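GH18 chiitnase (Pseudoalteromonas aurantia, PDB 6K7Z) probably hydrolyses internal beta-1,4 glycosidic bonds of chitin, as an endo-acting chitinase of glycoside hydrolase family 18. Local coordinates at residues Phe39-Ser44 with Asp98-Phe103; Pro156-Leu161 with Tyr189-Trp194. All coordinates share one frame; numbering follows the deposited sequence.

Both contacts belong to one TIM barrel but lie on opposite sides of the chain's centre. Their centres are about 27 Å apart. Contact 1 is partly buried and sits on the periphery, where the short strand 41-43 meets the outer helix 93-106. Contact 2 is the more buried. It joins two loops, each following a barrel strand, 151-154 or 183-187. The two contacts share no strand or helix. Contact 1 is held by leucine and phenylalanine side chains, with one water bridge and no direct hydrogen bond. Contact 2 combines proline-on-tryptophan packing with a direct bond between two side-chain amides, and a water joins the same pair.

Contact 1 of 2, residues Phe39-Ser44 with Asp98-Phe103; sequences FNLVLS and DSLASF
Leu43 and Phe103 make the tight end of this contact. Their side chains come from opposite directions. Leu43 CD2 lies 3.7 Å from Phe103 CZ and meets the ring obliquely, while Leu43 CD1 stays near the same ring corner, 4.1 Å from Phe103 CE2. Phe103 has CG anti to its backbone N (chi1 -175°), which swings the ring off the helix toward the strand. A second apolar touch lies nearer the start of both segments. Leu41 crosses Leu100 at about a right angle, and Leu41 CD1 is 3.8 Å from Leu100 CD2. Leu41 CD1 also lies 4.1 Å from Ser99 CB.

The fold is a TIM barrel. Strand 41-43 runs antiparallel to barrel strand 25-33, and helix 93-106 precedes barrel strand 111-115. The axes of strand 41-43 and helical segment 98-103 approach to 10.8 Å, with their N-to-C directions 37° apart. Leu31 of strand 25-33 and Phe76 of strand 71-77 each touch both Leu41 and Leu100. Ile74 touches both Leu43 and Phe103.

The Phe39 end is looser and wet. Phe39 O and Ser99 OG do not bond directly. A water donates to both, at 2.8 Å from Phe39 O and 2.6 Å from Ser99 OG. This water also lies in the plane of the Phe39 ring, at its edge. Ser99 OG bonds to Lys95 O, one turn back in the helix, and Lys95 makes a cation-pi contact with Phe39.

Contact 2 of 2, residues Pro156-Leu161 with Tyr189-Trp194; sequences PQPPYL and YNNPPW
Pro158 lies over the face of Trp194. Pro158 CB sits 3.5 Å from the centroid of the Trp194 six-membered ring, a CH-pi contact. Trp194 has CG anti to its carbonyl carbon (chi1 -65°), which brings the indole face against Pro158. The contact joins two loops of the TIM barrel, one after strand 151-154 and the other after strand 183-187. These strands are parallel neighbours, so the loops leave the barrel side by side. Both follow the C-terminal ends of their strands, the end of the barrel that carries the active site in family 18 enzymes. Pro159 packs next to Pro158. Pro159 CG is 3.7 Å from Trp194 CZ3, and Pro159 CD is close to Asn191 OD1.

The polar half pairs two amides. Asn191 ND2 donates to Gln157 OE1 at 3.0 Å, with a nearly straight N-H...O angle of 167°. The donor lies in the carbonyl plane of Gln157, on a lone pair. A water donates to both Gln157 OE1 and Asn191 OD1, so each amide oxygen receives a bond. Gln157 OE1 is therefore gripped twice.

Further out, the backbone and neighbouring residues fix these groups. Tyr160 N bonds to Gln157 O and Leu161 N to Pro158 O, which folds Gln157 to Leu161 into two overlapping turns around the prolines. Trp194 NE1 bonds to Ser204 OG, and Tyr208 of the same helix, 198-209, touches both Trp194 and Pro158. Asn191 N bonds to Ser195 OG. The Asn191 amide is also tied to its own loop: Asn191 ND2 donates to Tyr189 O at 2.9 Å, with the donor tilted 26° from that carbonyl plane.

Contact 1 of 2, residues Phe39-Ser44 with Asp98-Phe103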
loop_
_atom_site.group_PDB
_atom_site.type_symbol
_atom_site.label_atom_id
_atom_site.label_comp_id
_atom_site.label_asym_id
_atom_site.label_seq_id
_atom_site.Cartn_x
_atom_site.Cartn_y
_atom_site.Cartn_z
ATOM N N PHE A 39 -4.387 -9.073 -18.540
ATOM C CA PHE A 39 -3.322 -9.914 -18.016
ATOM C C PHE A 39 -1.942 -9.453 -18.449
ATOM O O PHE A 39 -0.951 -9.972 -17.928
ATOM C CB PHE A 39 -3.545 -11.368 -18.420
ATOM C CG PHE A 39 -4.696 -12.007 -17.711
ATOM C CD1 PHE A 39 -4.514 -12.596 -16.470
ATOM C CD2 PHE A 39 -5.966 -11.989 -18.263
ATOM C CE1 PHE A 39 -5.585 -13.175 -15.793
ATOM C CE2 PHE A 39 -7.045 -12.570 -17.593
ATOM C CZ PHE A 39 -6.851 -13.162 -16.358
ATOM N N ASN A 40 -1.855 -8.497 -19.371
ATOM C CA ASN A 40 -0.595 -7.837 -19.696
ATOM C C ASN A 40 -0.421 -6.662 -18.739
ATOM O O ASN A 40 -1.202 -5.705 -18.777
ATOM C CB ASN A 40 -0.580 -7.357 -21.146
ATOM C CG ASN A 40 -0.609 -8.498 -22.141
ATOM O OD1 ASN A 40 -0.308 -9.644 -21.799
ATOM N ND2 ASN A 40 -0.978 -8.191 -23.384
ATOM N N LEU A 41 0.597 -6.732 -17.889
ATOM C CA LEU A 41 0.817 -5.726 -16.853
ATOM C C LEU A 41 1.828 -4.692 -17.342
ATOM O O LEU A 41 2.884 -5.055 -17.872
ATOM C CB LEU A 41 1.306 -6.386 -15.562
ATOM C CG LEU A 41 0.428 -7.546 -15.075
ATOM C CD1 LEU A 41 0.868 -8.047 -13.700
ATOM C CD2 LEU A 41 -1.036 -7.145 -15.066
ATOM N N VAL A 42 1.508 -3.406 -17.162
ATOM C CA VAL A 42 2.366 -2.330 -17.651
ATOM C C VAL A 42 2.723 -1.397 -16.504
ATOM O O VAL A 42 1.933 -1.179 -15.579
ATOM C CB VAL A 42 1.713 -1.528 -18.801
ATOM C CG1 VAL A 42 1.482 -2.422 -20.024
ATOM C CG2 VAL A 42 0.414 -0.896 -18.334
ATOM N N LEU A 43 3.927 -0.831 -16.587
ATOM C CA LEU A 43 4.432 0.122 -15.613
ATOM C C LEU A 43 4.000 1.538 -15.959
ATOM O O LEU A 43 3.850 1.898 -17.129
ATOM C CB LEU A 43 5.959 0.068 -15.545
ATOM C CG LEU A 43 6.572 -1.201 -14.963
ATOM C CD1 LEU A 43 8.065 -1.274 -15.318
ATOM C CD2 LEU A 43 6.373 -1.226 -13.450
ATOM N N SER A 44 3.799 2.341 -14.917
ATOM C CA SER A 44 3.522 3.761 -15.039
ATOM C C SER A 44 4.261 4.484 -13.923
ATOM O O SER A 44 4.645 3.883 -12.918
ATOM C CB SER A 44 2.022 4.064 -14.962
ATOM O OG SER A 44 1.474 3.595 -13.742
ATOM N N ASP A 98 1.306 -15.426 -11.066
ATOM C CA ASP A 98 2.561 -15.821 -11.691
ATOM C C ASP A 98 3.226 -14.640 -12.376
ATOM O O ASP A 98 4.449 -14.470 -12.286
ATOM C CB ASP A 98 2.326 -16.947 -12.697
ATOM C CG ASP A 98 3.553 -17.223 -13.545
ATOM O OD1 ASP A 98 4.491 -17.877 -13.037
ATOM O OD2 ASP A 98 3.593 -16.765 -14.712
ATOM N N SER A 99 2.439 -13.808 -13.061
ATOM C CA SER A 99 3.001 -12.605 -13.675
ATOM C C SER A 99 3.603 -11.673 -12.627
ATOM O O SER A 99 4.700 -11.131 -12.816
ATOM C CB SER A 99 1.925 -11.882 -14.480
ATOM O OG SER A 99 1.414 -12.720 -15.503
ATOM N N LEU A 100 2.891 -11.457 -11.519
ATOM C CA LEU A 100 3.405 -10.573 -10.476
ATOM C C LEU A 100 4.666 -11.148 -9.834
ATOM O O LEU A 100 5.669 -10.438 -9.652
ATOM C CB LEU A 100 2.329 -10.330 -9.416
ATOM C CG LEU A 100 1.146 -9.418 -9.763
ATOM C CD1 LEU A 100 0.121 -9.459 -8.646
ATOM C CD2 LEU A 100 1.595 -7.988 -9.990
ATOM N N ALA A 101 4.622 -12.429 -9.455
ATOM C CA ALA A 101 5.783 -13.067 -8.843
ATOM C C ALA A 101 6.988 -13.016 -9.769
ATOM O O ALA A 101 8.107 -12.726 -9.328
ATOM C CB ALA A 101 5.457 -14.516 -8.465
ATOM N N SER A 102 6.778 -13.280 -11.058
ATOM C CA SER A 102 7.872 -13.173 -12.016
ATOM C C SER A 102 8.424 -11.756 -12.065
ATOM O O SER A 102 9.645 -11.559 -12.067
ATOM C CB SER A 102 7.402 -13.622 -13.398
ATOM O OG SER A 102 7.117 -15.006 -13.381
ATOM N N PHE A 103 7.544 -10.751 -12.089
ATOM C CA PHE A 103 8.038 -9.378 -12.113
ATOM C C PHE A 103 8.893 -9.086 -10.891
ATOM O O PHE A 103 9.955 -8.465 -11.005
ATOM C CB PHE A 103 6.886 -8.382 -12.191
ATOM C CG PHE A 103 7.348 -6.960 -12.347
ATOM C CD1 PHE A 103 7.628 -6.174 -11.231
ATOM C CD2 PHE A 103 7.505 -6.408 -13.606
ATOM C CE1 PHE A 103 8.078 -4.855 -11.375
ATOM C CE2 PHE A 103 7.940 -5.099 -13.757
ATOM C CZ PHE A 103 8.230 -4.324 -12.634
HETATM O O HOH W 1 -1.027 -12.203 -16.192
#

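Contact 2 of 2, residues Pro156-Leu161 with Tyr189-Trp194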
loop_
_atom_site.group_PDB
_atom_site.type_symbol
_atom_site.label_atom_id
_atom_site.label_comp_id
_atom_site.label_asym_id
_atom_site.label_seq_id
_atom_site.Cartn_x
_atom_site.Cartn_y
_atom_site.Cartn_z
ATOM N N PRO A 156 -5.687 -0.859 1.813
ATOM C CA PRO A 156 -7.128 -0.609 1.866
ATOM C C PRO A 156 -7.469 0.783 2.368
ATOM O O PRO A 156 -6.702 1.445 3.073
ATOM C CB PRO A 156 -7.630 -1.669 2.847
ATOM C CG PRO A 156 -6.467 -1.887 3.753
ATOM C CD PRO A 156 -5.262 -1.791 2.875
ATOM N N GLN A 157 -8.641 1.207 2.005
ATOM C CA GLN A 157 -9.250 2.409 2.549
ATOM C C GLN A 157 -10.118 2.054 3.751
ATOM O O GLN A 157 -10.544 0.905 3.897
ATOM C CB GLN A 157 -10.065 3.101 1.465
ATOM C CG GLN A 157 -9.173 3.589 0.335
ATOM C CD GLN A 157 -9.943 3.896 -0.920
ATOM O OE1 GLN A 157 -10.726 4.847 -0.967
ATOM N NE2 GLN A 157 -9.729 3.089 -1.950
ATOM N N PRO A 158 -10.364 3.008 4.649
ATOM C CA PRO A 158 -11.007 2.688 5.929
ATOM C C PRO A 158 -12.340 1.969 5.770
ATOM O O PRO A 158 -12.607 1.031 6.533
ATOM C CB PRO A 158 -11.183 4.066 6.589
ATOM C CG PRO A 158 -9.996 4.839 6.098
ATOM C CD PRO A 158 -9.805 4.378 4.652
ATOM N N PRO A 159 -13.213 2.358 4.825
ATOM C CA PRO A 159 -14.503 1.642 4.737
ATOM C C PRO A 159 -14.344 0.152 4.507
ATOM O O PRO A 159 -15.216 -0.630 4.911
ATOM C CB PRO A 159 -15.210 2.320 3.557
ATOM C CG PRO A 159 -14.642 3.697 3.523
ATOM C CD PRO A 159 -13.190 3.515 3.905
ATOM N N TYR A 160 -13.239 -0.261 3.887
ATOM C CA TYR A 160 -13.008 -1.673 3.615
ATOM C C TYR A 160 -12.862 -2.494 4.888
ATOM O O TYR A 160 -13.026 -3.722 4.838
ATOM C CB TYR A 160 -11.747 -1.851 2.781
ATOM C CG TYR A 160 -11.741 -1.232 1.396
ATOM C CD1 TYR A 160 -12.865 -0.601 0.859
ATOM C CD2 TYR A 160 -10.586 -1.272 0.627
ATOM C CE1 TYR A 160 -12.822 -0.047 -0.422
ATOM C CE2 TYR A 160 -10.541 -0.734 -0.637
ATOM C CZ TYR A 160 -11.649 -0.117 -1.155
ATOM O OH TYR A 160 -11.565 0.410 -2.422
ATOM N N LEU A 161 -12.536 -1.850 6.010
ATOM C CA LEU A 161 -12.181 -2.509 7.264
ATOM C C LEU A 161 -13.215 -2.291 8.368
ATOM O O LEU A 161 -12.987 -2.694 9.515
ATOM C CB LEU A 161 -10.812 -2.013 7.735
ATOM C CG LEU A 161 -9.636 -2.425 6.840
ATOM C CD1 LEU A 161 -8.415 -1.548 7.067
ATOM C CD2 LEU A 161 -9.287 -3.883 7.059
ATOM N N TYR A 189 -7.097 8.963 3.991
ATOM C CA TYR A 189 -7.305 10.173 3.209
ATOM C C TYR A 189 -8.243 9.824 2.063
ATOM O O TYR A 189 -8.517 8.653 1.797
ATOM C CB TYR A 189 -5.982 10.756 2.702
ATOM C CG TYR A 189 -5.050 9.744 2.092
ATOM C CD1 TYR A 189 -4.148 9.040 2.883
ATOM C CD2 TYR A 189 -5.072 9.481 0.728
ATOM C CE1 TYR A 189 -3.291 8.102 2.331
ATOM C CE2 TYR A 189 -4.215 8.554 0.166
ATOM C CZ TYR A 189 -3.322 7.870 0.966
ATOM O OH TYR A 189 -2.466 6.933 0.408
ATOM N N ASN A 190 -8.775 10.866 1.420
ATOM C CA ASN A 190 -9.789 10.713 0.374
ATOM C C ASN A 190 -10.999 9.939 0.868
ATOM O O ASN A 190 -11.714 9.321 0.073
ATOM C CB ASN A 190 -9.225 10.033 -0.876
ATOM C CG ASN A 190 -8.094 10.816 -1.505
ATOM O OD1 ASN A 190 -8.059 12.048 -1.423
ATOM N ND2 ASN A 190 -7.163 10.109 -2.144
ATOM N N ASN A 191 -11.241 9.961 2.176
ATOM C CA ASN A 191 -12.291 9.141 2.777
ATOM C C ASN A 191 -12.852 9.849 3.986
ATOM O O ASN A 191 -12.386 9.651 5.115
ATOM C CB ASN A 191 -11.775 7.761 3.179
ATOM C CG ASN A 191 -11.756 6.794 2.029
ATOM O OD1 ASN A 191 -12.791 6.225 1.674
ATOM N ND2 ASN A 191 -10.577 6.577 1.449
ATOM N N PRO A 192 -13.885 10.667 3.798
ATOM C CA PRO A 192 -14.655 11.156 4.943
ATOM C C PRO A 192 -15.420 9.989 5.560
ATOM O O PRO A 192 -15.815 9.085 4.830
ATOM C CB PRO A 192 -15.611 12.180 4.320
ATOM C CG PRO A 192 -15.087 12.438 2.938
ATOM C CD PRO A 192 -14.415 11.161 2.520
ATOM N N PRO A 193 -15.656 10.008 6.871
ATOM C CA PRO A 193 -15.310 11.057 7.837
ATOM C C PRO A 193 -13.954 10.871 8.510
ATOM O O PRO A 193 -13.672 11.538 9.509
ATOM C CB PRO A 193 -16.428 10.942 8.867
ATOM C CG PRO A 193 -16.735 9.480 8.884
ATOM C CD PRO A 193 -16.551 8.996 7.462
ATOM N N TRP A 194 -13.116 9.984 7.973
ATOM C CA TRP A 194 -11.777 9.821 8.528
ATOM C C TRP A 194 -10.849 10.966 8.146
ATOM O O TRP A 194 -9.972 11.326 8.932
ATOM C CB TRP A 194 -11.154 8.506 8.062
ATOM C CG TRP A 194 -11.865 7.330 8.575
ATOM C CD1 TRP A 194 -11.615 6.663 9.733
ATOM C CD2 TRP A 194 -12.953 6.661 7.946
ATOM N NE1 TRP A 194 -12.485 5.607 9.865
ATOM C CE2 TRP A 194 -13.322 5.588 8.782
ATOM C CE3 TRP A 194 -13.657 6.865 6.753
ATOM C CZ2 TRP A 194 -14.367 4.725 8.472
ATOM C CZ3 TRP A 194 -14.697 6.002 6.445
ATOM C CH2 TRP A 194 -15.035 4.944 7.297
HETATM O O HOH W 2 -13.453 4.332 -0.249
#